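Local atomic coordinates of protein (soluble lytic transglycosylase SLT70) (PDB entry 1QSA), a protein that cleaves the glycosidic bonds between N-acetylmuramic acid and N-acetylglucosamine in peptidoglycan, leaving a 1,6-anhydro bond on the muramic acid. Residues W428-V433 and A480-V485; N454-R459 and D522-I527; R476-W481 and L494-P499. All blocks are in the same frame, centred on the assembly; numbering follows the deposited sequence.

Contact 1: W428-V433 and A480-V485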
loop_
_atom_site.group_PDB
_atom_site.type_symbol
_atom_site.label_atom_id
_atom_site.label_comp_id
_atom_site.label_asym_id
_atom_site.label_seq_id
_atom_site.Cartn_x
_atom_site.Cartn_y
_atom_site.Cartn_z
ATOM N N TRP A 428 -8.882 -22.094 0.607
ATOM C CA TRP A 428 -7.631 -21.335 0.445
ATOM C C TRP A 428 -8.172 -19.898 0.357
ATOM O O TRP A 428 -8.227 -19.289 -0.723
ATOM C CB TRP A 428 -6.929 -21.708 -0.863
ATOM C CG TRP A 428 -6.465 -23.154 -0.950
ATOM C CD1 TRP A 428 -6.282 -24.029 0.081
ATOM C CD2 TRP A 428 -6.111 -23.857 -2.148
ATOM N NE1 TRP A 428 -5.826 -25.242 -0.404
ATOM C CE2 TRP A 428 -5.714 -25.162 -1.767
ATOM C CE3 TRP A 428 -6.091 -23.513 -3.507
ATOM C CZ2 TRP A 428 -5.299 -26.128 -2.704
ATOM C CZ3 TRP A 428 -5.679 -24.477 -4.442
ATOM C CH2 TRP A 428 -5.291 -25.769 -4.025
ATOM N N TRP A 429 -8.592 -19.379 1.512
ATOM C CA TRP A 429 -9.243 -18.061 1.596
ATOM C C TRP A 429 -8.436 -16.917 1.013
ATOM O O TRP A 429 -8.984 -16.070 0.288
ATOM C CB TRP A 429 -9.641 -17.757 3.039
ATOM C CG TRP A 429 -10.309 -18.925 3.735
ATOM C CD1 TRP A 429 -9.900 -19.524 4.895
ATOM C CD2 TRP A 429 -11.520 -19.589 3.344
ATOM N NE1 TRP A 429 -10.791 -20.503 5.255
ATOM C CE2 TRP A 429 -11.796 -20.562 4.325
ATOM C CE3 TRP A 429 -12.400 -19.451 2.257
ATOM C CZ2 TRP A 429 -12.920 -21.397 4.266
ATOM C CZ3 TRP A 429 -13.530 -20.293 2.195
ATOM C CH2 TRP A 429 -13.774 -21.247 3.198
ATOM N N ASP A 430 -7.152 -16.857 1.368
ATOM C CA ASP A 430 -6.304 -15.807 0.809
ATOM C C ASP A 430 -6.184 -15.879 -0.719
ATOM O O ASP A 430 -6.228 -14.853 -1.407
ATOM C CB ASP A 430 -4.923 -15.729 1.489
ATOM C CG ASP A 430 -4.241 -17.069 1.676
ATOM O OD1 ASP A 430 -4.674 -18.115 1.151
ATOM O OD2 ASP A 430 -3.235 -17.071 2.407
ATOM N N LEU A 431 -6.059 -17.088 -1.262
ATOM C CA LEU A 431 -5.959 -17.243 -2.707
ATOM C C LEU A 431 -7.257 -16.848 -3.399
ATOM O O LEU A 431 -7.237 -16.287 -4.491
ATOM C CB LEU A 431 -5.548 -18.679 -3.075
ATOM C CG LEU A 431 -4.228 -19.115 -2.426
ATOM C CD1 LEU A 431 -3.813 -20.494 -2.982
ATOM C CD2 LEU A 431 -3.134 -18.070 -2.723
ATOM N N SER A 432 -8.385 -17.135 -2.758
ATOM C CA SER A 432 -9.684 -16.764 -3.310
ATOM C C SER A 432 -9.739 -15.239 -3.450
ATOM O O SER A 432 -10.052 -14.726 -4.522
ATOM C CB SER A 432 -10.812 -17.260 -2.391
ATOM O OG SER A 432 -12.093 -16.824 -2.830
ATOM N N VAL A 433 -9.376 -14.519 -2.388
ATOM C CA VAL A 433 -9.401 -13.044 -2.448
ATOM C C VAL A 433 -8.402 -12.533 -3.498
ATOM O O VAL A 433 -8.711 -11.654 -4.315
ATOM C CB VAL A 433 -9.091 -12.396 -1.054
ATOM C CG1 VAL A 433 -8.957 -10.875 -1.201
ATOM C CG2 VAL A 433 -10.212 -12.708 -0.042
ATOM N N ALA A 480 -6.325 -9.580 4.094
ATOM C CA ALA A 480 -6.925 -10.227 2.925
ATOM C C ALA A 480 -6.833 -11.753 3.125
ATOM O O ALA A 480 -6.688 -12.541 2.180
ATOM C CB ALA A 480 -6.267 -9.776 1.609
ATOM N N TRP A 481 -6.948 -12.143 4.391
ATOM C CA TRP A 481 -6.918 -13.527 4.844
ATOM C C TRP A 481 -5.606 -14.307 4.760
ATOM O O TRP A 481 -5.617 -15.526 4.904
ATOM C CB TRP A 481 -8.072 -14.333 4.238
ATOM C CG TRP A 481 -9.430 -13.827 4.675
ATOM C CD1 TRP A 481 -10.443 -13.365 3.873
ATOM C CD2 TRP A 481 -9.896 -13.707 6.023
ATOM N NE1 TRP A 481 -11.506 -12.960 4.646
ATOM C CE2 TRP A 481 -11.200 -13.157 5.968
ATOM C CE3 TRP A 481 -9.335 -14.012 7.274
ATOM C CZ2 TRP A 481 -11.952 -12.900 7.119
ATOM C CZ3 TRP A 481 -10.082 -13.758 8.423
ATOM C CH2 TRP A 481 -11.383 -13.204 8.334
ATOM N N ASN A 482 -4.478 -13.631 4.533
ATOM C CA ASN A 482 -3.196 -14.352 4.523
ATOM C C ASN A 482 -2.662 -14.285 5.966
ATOM O O ASN A 482 -2.276 -13.214 6.433
ATOM C CB ASN A 482 -2.225 -13.688 3.547
ATOM C CG ASN A 482 -0.841 -14.305 3.580
ATOM O OD1 ASN A 482 -0.564 -15.198 4.376
ATOM N ND2 ASN A 482 0.029 -13.836 2.698
ATOM N N PRO A 483 -2.629 -15.428 6.687
ATOM C CA PRO A 483 -2.147 -15.447 8.077
ATOM C C PRO A 483 -0.648 -15.237 8.267
ATOM O O PRO A 483 -0.196 -15.021 9.391
ATOM C CB PRO A 483 -2.560 -16.843 8.569
ATOM C CG PRO A 483 -2.461 -17.683 7.334
ATOM C CD PRO A 483 -3.007 -16.782 6.229
ATOM N N LYS A 484 0.109 -15.305 7.174
ATOM C CA LYS A 484 1.564 -15.182 7.232
ATOM C C LYS A 484 2.118 -13.840 6.769
ATOM O O LYS A 484 3.337 -13.632 6.789
ATOM C CB LYS A 484 2.190 -16.314 6.396
ATOM C CG LYS A 484 1.618 -17.702 6.703
ATOM C CD LYS A 484 1.853 -18.100 8.149
ATOM C CE LYS A 484 1.194 -19.438 8.490
ATOM N NZ LYS A 484 1.452 -19.797 9.921
ATOM N N VAL A 485 1.248 -12.911 6.381
ATOM C CA VAL A 485 1.742 -11.630 5.876
ATOM C C VAL A 485 2.243 -10.690 6.973
ATOM O O VAL A 485 1.678 -10.644 8.062
ATOM C CB VAL A 485 0.680 -10.920 4.976
ATOM C CG1 VAL A 485 -0.504 -10.406 5.808
ATOM C CG2 VAL A 485 1.321 -9.775 4.192
HETATM O O HOH W 1 -6.368 -17.996 3.885
HETATM O O HOH W 2 -5.266 -12.508 -0.192
#
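Asp430 CG stands between its own backbone N and carbonyl carbon (chi1 46°), a torsion that brings the carboxylate over the backbone of Trp481 and Asn482. Trp481 CG lies anti to its carbonyl carbon (chi1 -63°). This carries the indole away from Asp430 and leaves CB against the start of helix 429-438. The contact joins that helix, in the L-domain part of the sequence, to the loop that follows helix 468-479 of the lysozyme-like SLT domain. The loop then makes a type I beta turn from Asn482 to Val485; within it, Asn482 OD1 forms an Asx turn.

Asp430 CB rests 3.5 Å from Trp481 O, and Asp430 OD2 touches Asn482 CA at 3.4 Å. The carboxylate and the Asn482 amide are turned steeply to each other, with planes 76° apart. The Asn482 amide has its own partners: OD1 takes the Lys484 N-H at 2.9 Å from above the carbonyl plane, and ND2 bonds to Asn398 OD1. Asp397 brings a second carboxylate close to Asp430 OD2, which could raise the proton affinity of the pair.

One turn on in the helix, the two branches of Val433 divide the apolar work. CG1 meets the methyl CB of Ala480, and CG2 meets Trp481 CD1 at the edge of the ring, in its plane. Trp429 CB packs on Trp481 CB. The indole NE1 of Trp481 is held by Tyr598 OH.

No direct hydrogen bond joins the two segments, but two waters bridge their backbones. One accepts from Asp430 N at 2.9 Å and donates to Trp481 O at 2.8 Å. The other donates to both Asp430 O and Ala480 O, at 2.8 Å each.

Contact 2: N454-R459 and D522-I527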
loop_
_atom_site.group_PDB
_atom_site.type_symbol
_atom_site.label_atom_id
_atom_site.label_comp_id
_atom_site.label_asym_id
_atom_site.label_seq_id
_atom_site.Cartn_x
_atom_site.Cartn_y
_atom_site.Cartn_z
ATOM N N ASN A 454 -13.891 -19.415 10.500
ATOM C CA ASN A 454 -15.183 -19.199 11.139
ATOM C C ASN A 454 -15.272 -19.670 12.589
ATOM O O ASN A 454 -15.686 -18.905 13.473
ATOM C CB ASN A 454 -16.303 -19.808 10.282
ATOM C CG ASN A 454 -17.680 -19.421 10.772
ATOM O OD1 ASN A 454 -18.082 -18.264 10.670
ATOM N ND2 ASN A 454 -18.403 -20.382 11.332
ATOM N N ASP A 455 -14.887 -20.920 12.836
ATOM C CA ASP A 455 -14.922 -21.483 14.189
ATOM C C ASP A 455 -14.055 -20.703 15.175
ATOM O O ASP A 455 -14.480 -20.451 16.300
ATOM C CB ASP A 455 -14.488 -22.951 14.184
ATOM C CG ASP A 455 -15.470 -23.852 13.448
ATOM O OD1 ASP A 455 -16.663 -23.490 13.353
ATOM O OD2 ASP A 455 -15.037 -24.922 12.959
ATOM N N LEU A 456 -12.866 -20.286 14.747
ATOM C CA LEU A 456 -11.992 -19.525 15.631
ATOM C C LEU A 456 -12.586 -18.159 15.960
ATOM O O LEU A 456 -12.554 -17.738 17.113
ATOM C CB LEU A 456 -10.592 -19.363 15.038
ATOM C CG LEU A 456 -9.712 -20.622 15.068
ATOM C CD1 LEU A 456 -8.459 -20.411 14.227
ATOM C CD2 LEU A 456 -9.352 -20.948 16.517
ATOM N N PHE A 457 -13.100 -17.454 14.955
ATOM C CA PHE A 457 -13.703 -16.145 15.221
ATOM C C PHE A 457 -14.922 -16.264 16.127
ATOM O O PHE A 457 -15.111 -15.438 17.014
ATOM C CB PHE A 457 -14.045 -15.390 13.929
ATOM C CG PHE A 457 -12.855 -14.713 13.296
ATOM C CD1 PHE A 457 -12.330 -13.537 13.850
ATOM C CD2 PHE A 457 -12.251 -15.253 12.171
ATOM C CE1 PHE A 457 -11.203 -12.906 13.278
ATOM C CE2 PHE A 457 -11.138 -14.642 11.595
ATOM C CZ PHE A 457 -10.613 -13.464 12.151
ATOM N N LYS A 458 -15.702 -17.333 15.960
ATOM C CA LYS A 458 -16.871 -17.550 16.798
ATOM C C LYS A 458 -16.413 -17.754 18.236
ATOM O O LYS A 458 -16.870 -17.067 19.150
ATOM C CB LYS A 458 -17.670 -18.775 16.321
ATOM C CG LYS A 458 -18.948 -19.006 17.130
ATOM C CD LYS A 458 -19.705 -20.228 16.642
ATOM C CE LYS A 458 -21.017 -20.408 17.408
ATOM N NZ LYS A 458 -21.648 -21.743 17.118
ATOM N N ARG A 459 -15.456 -18.660 18.423
ATOM C CA ARG A 459 -14.931 -18.959 19.745
ATOM C C ARG A 459 -14.348 -17.741 20.458
ATOM O O ARG A 459 -14.618 -17.529 21.639
ATOM C CB ARG A 459 -13.861 -20.052 19.650
ATOM C CG ARG A 459 -13.268 -20.480 20.989
ATOM C CD ARG A 459 -12.063 -21.394 20.815
ATOM N NE ARG A 459 -12.288 -22.425 19.803
ATOM C CZ ARG A 459 -11.319 -23.140 19.235
ATOM N NH1 ARG A 459 -10.055 -22.961 19.592
ATOM N NH2 ARG A 459 -11.618 -24.050 18.317
ATOM N N ASP A 522 0.541 -17.487 13.723
ATOM C CA ASP A 522 -0.366 -18.604 13.961
ATOM C C ASP A 522 -1.793 -18.023 13.990
ATOM O O ASP A 522 -2.091 -17.159 14.814
ATOM C CB ASP A 522 -0.052 -19.258 15.310
ATOM C CG ASP A 522 -1.093 -20.275 15.709
ATOM O OD1 ASP A 522 -1.269 -21.254 14.952
ATOM O OD2 ASP A 522 -1.759 -20.084 16.759
ATOM N N PRO A 523 -2.700 -18.534 13.143
ATOM C CA PRO A 523 -4.075 -18.004 13.126
ATOM C C PRO A 523 -4.779 -17.851 14.485
ATOM O O PRO A 523 -5.263 -16.765 14.813
ATOM C CB PRO A 523 -4.804 -18.982 12.205
ATOM C CG PRO A 523 -3.733 -19.371 11.214
ATOM C CD PRO A 523 -2.527 -19.580 12.113
ATOM N N GLU A 524 -4.843 -18.922 15.272
ATOM C CA GLU A 524 -5.500 -18.842 16.570
ATOM C C GLU A 524 -4.879 -17.806 17.511
ATOM O O GLU A 524 -5.599 -17.040 18.148
ATOM C CB GLU A 524 -5.549 -20.219 17.244
ATOM C CG GLU A 524 -6.268 -20.179 18.593
ATOM C CD GLU A 524 -6.720 -21.555 19.087
ATOM O OE1 GLU A 524 -6.393 -22.578 18.447
ATOM O OE2 GLU A 524 -7.425 -21.610 20.116
ATOM N N THR A 525 -3.554 -17.780 17.597
ATOM C CA THR A 525 -2.870 -16.819 18.465
ATOM C C THR A 525 -3.221 -15.395 18.017
ATOM O O THR A 525 -3.555 -14.543 18.844
ATOM C CB THR A 525 -1.328 -16.999 18.399
ATOM O OG1 THR A 525 -0.992 -18.344 18.765
ATOM C CG2 THR A 525 -0.630 -16.034 19.352
ATOM N N ASN A 526 -3.163 -15.168 16.705
ATOM C CA ASN A 526 -3.437 -13.858 16.132
ATOM C C ASN A 526 -4.885 -13.432 16.427
ATOM O O ASN A 526 -5.133 -12.328 16.905
ATOM C CB ASN A 526 -3.166 -13.886 14.620
ATOM C CG ASN A 526 -3.136 -12.508 14.025
ATOM O OD1 ASN A 526 -4.179 -11.909 13.777
ATOM N ND2 ASN A 526 -1.933 -11.977 13.810
ATOM N N ILE A 527 -5.833 -14.332 16.195
ATOM C CA ILE A 527 -7.244 -14.042 16.456
ATOM C C ILE A 527 -7.491 -13.788 17.949
ATOM O O ILE A 527 -8.235 -12.893 18.312
ATOM C CB ILE A 527 -8.156 -15.176 15.891
ATOM C CG1 ILE A 527 -8.121 -15.135 14.358
ATOM C CG2 ILE A 527 -9.599 -15.021 16.367
ATOM C CD1 ILE A 527 -8.683 -16.391 13.680
HETATM O O HOH W 3 -8.371 -24.629 17.787
#
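Ile527 lies over one face of the Phe457 ring. Ile527 CD1 is 3.9 Å from the Phe457 ring centroid and 22° off the normal, a CH-pi contact, while Ile527 CG1 reaches Phe457 CZ at 3.7 Å. Ile527 CD1 also meets Leu456 CB at 3.8 Å. Helices 454-461 and 523-540 of the lysozyme-like domain pack here, with local axes 10.1 Å apart and inclined by -31°. Phe457 also touches Met472 and Ala475 of helix 468-479.

Further out, Leu456 crosses the Glu524 side chain at about a right angle, with Leu456 CD2 3.7 Å from Glu524 CD. Leu456 CD2 also lies over one face of the Arg459 guanidinium, offset toward its rim. Glu524 CG is anti to its backbone N (chi1 -178°), and the extended chain carries the carboxylate across to Arg459. Arg459 NH1 forms a salt bridge with Glu524 OE2 at 3.0 Å. OE2 comes at the guanidinium edge, near its plane, with the carboxylate turned well out of that plane. A water accepts from Arg459 NH1 at 3.0 Å and donates to Glu524 OE1 at 2.9 Å. Tyr460 OH is hydrogen-bonded to Glu524 OE2. Both carboxylate oxygens are engaged, which probably limits the carboxylate's rotation, while the ion pair lies at the exposed edge of the apolar packing.

Contact 3: R476-W481 and L494-P499. With SO4 (sulfate ion), chain H.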
loop_
_atom_site.group_PDB
_atom_site.type_symbol
_atom_site.label_atom_id
_atom_site.label_comp_id
_atom_site.label_asym_id
_atom_site.label_seq_id
_atom_site.Cartn_x
_atom_site.Cartn_y
_atom_site.Cartn_z
ATOM N N ARG A 476 -10.250 -9.167 7.359
ATOM C CA ARG A 476 -10.318 -9.135 5.899
ATOM C C ARG A 476 -9.618 -7.881 5.364
ATOM O O ARG A 476 -8.827 -7.951 4.424
ATOM C CB ARG A 476 -11.783 -9.183 5.447
ATOM C CG ARG A 476 -12.013 -8.852 3.964
ATOM C CD ARG A 476 -11.351 -9.854 3.034
ATOM N NE ARG A 476 -11.657 -9.566 1.631
ATOM C CZ ARG A 476 -11.076 -8.618 0.907
ATOM N NH1 ARG A 476 -10.111 -7.871 1.433
ATOM N NH2 ARG A 476 -11.424 -8.455 -0.372
ATOM N N GLN A 477 -9.871 -6.745 6.011
ATOM C CA GLN A 477 -9.253 -5.491 5.605
ATOM C C GLN A 477 -7.749 -5.514 5.851
ATOM O O GLN A 477 -6.969 -5.098 4.991
ATOM C CB GLN A 477 -9.877 -4.314 6.368
ATOM C CG GLN A 477 -9.045 -3.022 6.349
ATOM C CD GLN A 477 -8.887 -2.428 4.968
ATOM O OE1 GLN A 477 -9.766 -2.550 4.118
ATOM N NE2 GLN A 477 -7.753 -1.782 4.728
ATOM N N GLU A 478 -7.357 -6.031 7.012
ATOM C CA GLU A 478 -5.944 -6.043 7.398
ATOM C C GLU A 478 -5.021 -6.952 6.590
ATOM O O GLU A 478 -3.972 -6.514 6.091
ATOM C CB GLU A 478 -5.802 -6.410 8.892
ATOM C CG GLU A 478 -6.361 -5.366 9.877
ATOM C CD GLU A 478 -5.558 -4.068 9.901
ATOM O OE1 GLU A 478 -4.563 -3.948 9.154
ATOM O OE2 GLU A 478 -5.917 -3.164 10.694
ATOM N N SER A 479 -5.441 -8.201 6.403
ATOM C CA SER A 479 -4.583 -9.195 5.752
ATOM C C SER A 479 -5.079 -9.851 4.475
ATOM O O SER A 479 -4.334 -10.644 3.875
ATOM C CB SER A 479 -4.340 -10.324 6.748
ATOM O OG SER A 479 -5.566 -10.998 6.995
ATOM N N ALA A 480 -6.325 -9.580 4.094
ATOM C CA ALA A 480 -6.925 -10.227 2.925
ATOM C C ALA A 480 -6.833 -11.753 3.125
ATOM O O ALA A 480 -6.688 -12.541 2.180
ATOM C CB ALA A 480 -6.267 -9.776 1.609
ATOM N N TRP A 481 -6.948 -12.143 4.391
ATOM C CA TRP A 481 -6.918 -13.527 4.844
ATOM C C TRP A 481 -5.606 -14.307 4.760
ATOM O O TRP A 481 -5.617 -15.526 4.904
ATOM C CB TRP A 481 -8.072 -14.333 4.238
ATOM C CG TRP A 481 -9.430 -13.827 4.675
ATOM C CD1 TRP A 481 -10.443 -13.365 3.873
ATOM C CD2 TRP A 481 -9.896 -13.707 6.023
ATOM N NE1 TRP A 481 -11.506 -12.960 4.646
ATOM C CE2 TRP A 481 -11.200 -13.157 5.968
ATOM C CE3 TRP A 481 -9.335 -14.012 7.274
ATOM C CZ2 TRP A 481 -11.952 -12.900 7.119
ATOM C CZ3 TRP A 481 -10.082 -13.758 8.423
ATOM C CH2 TRP A 481 -11.383 -13.204 8.334
ATOM N N LEU A 494 -3.153 -12.237 10.482
ATOM C CA LEU A 494 -4.540 -11.983 10.096
ATOM C C LEU A 494 -5.088 -10.634 10.460
ATOM O O LEU A 494 -5.754 -10.003 9.645
ATOM C CB LEU A 494 -5.468 -13.073 10.640
ATOM C CG LEU A 494 -5.300 -14.480 10.039
ATOM C CD1 LEU A 494 -6.187 -15.451 10.818
ATOM C CD2 LEU A 494 -5.632 -14.492 8.535
ATOM N N MET A 495 -4.747 -10.164 11.655
ATOM C CA MET A 495 -5.249 -8.870 12.108
ATOM C C MET A 495 -4.164 -7.797 12.161
ATOM O O MET A 495 -4.368 -6.722 12.730
ATOM C CB MET A 495 -6.000 -9.038 13.435
ATOM C CG MET A 495 -7.192 -9.987 13.268
ATOM S SD MET A 495 -8.203 -10.196 14.732
ATOM C CE MET A 495 -9.023 -8.581 14.794
ATOM N N GLN A 496 -3.035 -8.093 11.503
ATOM C CA GLN A 496 -1.905 -7.168 11.381
ATOM C C GLN A 496 -1.548 -6.490 12.693
ATOM O O GLN A 496 -1.547 -5.257 12.820
ATOM C CB GLN A 496 -2.193 -6.157 10.262
ATOM C CG GLN A 496 -2.098 -6.783 8.851
ATOM C CD GLN A 496 -0.667 -7.091 8.479
ATOM O OE1 GLN A 496 0.084 -6.203 8.071
ATOM N NE2 GLN A 496 -0.263 -8.339 8.660
ATOM N N ILE A 497 -1.244 -7.338 13.662
ATOM C CA ILE A 497 -0.906 -6.923 15.013
ATOM C C ILE A 497 0.567 -6.547 15.133
ATOM O O ILE A 497 1.443 -7.311 14.733
ATOM C CB ILE A 497 -1.217 -8.070 15.996
ATOM C CG1 ILE A 497 -2.701 -8.459 15.899
ATOM C CG2 ILE A 497 -0.956 -7.614 17.430
ATOM C CD1 ILE A 497 -3.027 -9.748 16.657
ATOM N N MET A 498 0.821 -5.347 15.665
ATOM C CA MET A 498 2.194 -4.869 15.887
ATOM C C MET A 498 2.718 -5.552 17.163
ATOM O O MET A 498 1.956 -5.814 18.091
ATOM C CB MET A 498 2.204 -3.343 16.058
ATOM C CG MET A 498 1.944 -2.555 14.762
ATOM S SD MET A 498 3.299 -2.679 13.598
ATOM C CE MET A 498 4.532 -1.605 14.387
ATOM N N PRO A 499 4.022 -5.869 17.212
ATOM C CA PRO A 499 4.611 -6.524 18.388
ATOM C C PRO A 499 4.328 -5.765 19.685
ATOM O O PRO A 499 3.981 -6.370 20.692
ATOM C CB PRO A 499 6.106 -6.549 18.053
ATOM C CG PRO A 499 6.099 -6.681 16.548
ATOM C CD PRO A 499 5.012 -5.719 16.129
HETATM S S SO4 H . -10.173 -5.599 -2.015
HETATM O O1 SO4 H . -11.448 -5.151 -1.422
HETATM O O2 SO4 H . -9.324 -4.428 -2.303
HETATM O O3 SO4 H . -9.479 -6.485 -1.066
HETATM O O4 SO4 H . -10.449 -6.329 -3.262
#
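The ES and GLMQ sequence motifs of this transglycosylase family meet here, at the C-terminal end of helix 468-479. Glu478, the predicted active-site residue, packs on Gln496, with carboxylate and amide planes 41° apart. Glu478 OE1 is 3.4 Å from Gln496 CB, and Gln496 CG lies 3.3 Å from Glu478 O. Glu478 CG rests against Met495 O. The carboxylate has a firm partner beyond the two segments, since OE2 bonds to Tyr587 OH. A bend at chi2 (-71°) in Gln496 turns its NE2 to Gly493 O, a hydrogen bond. Gln496 and Ile497 both face Ser492, a G1 beta bulge.

Ser479 OG is 2.8 Å from Leu494 O, with Ala475 O a competing acceptor for its one proton. Ser479 OG also accepts a weak bond from Trp481 N. Leu494 CD2 reaches Trp481 CE3 at 3.9 Å, coming to the ring edge near its plane. Helix 523-540 adds Asn526, whose OD1 accepts from Met495 N.

Arg476 NH1 and NH2 both hydrogen-bond to O3 of a sulfate, at 2.9 Å each, in a fork at the guanidinium edge. Arg448 also binds this ion, which probably came from the crystallisation liquor. A predicted catalytic glutamate at a helix end, packed against the GLMQ segment, is typical of the lysozyme-like fold of lytic transglycosylases.

Contacts 1 and 3 are buried and share Ala480 and Trp481, just after the end of helix 468-479. Contact 2 is only partly buried and ends in a charged rim. Their chemistry differs accordingly. Contact 1 joins helix 429-438 to the loop through waters and small apolar touches, and contact 2 pairs two helices by apolar packing and an ion pair. Contact 3 packs the helix end that carries the predicted catalytic Glu478 against backbone carbonyls and the side chains of Gln496 and Leu494. The three touch one another. Trp481 CZ3 packs 3.5 Å from Phe457 CE2, linking contacts 1 and 3 to contact 2. Val485 O, in contact 1, accepts a weak bond from Gln496 NE2 of contact 3.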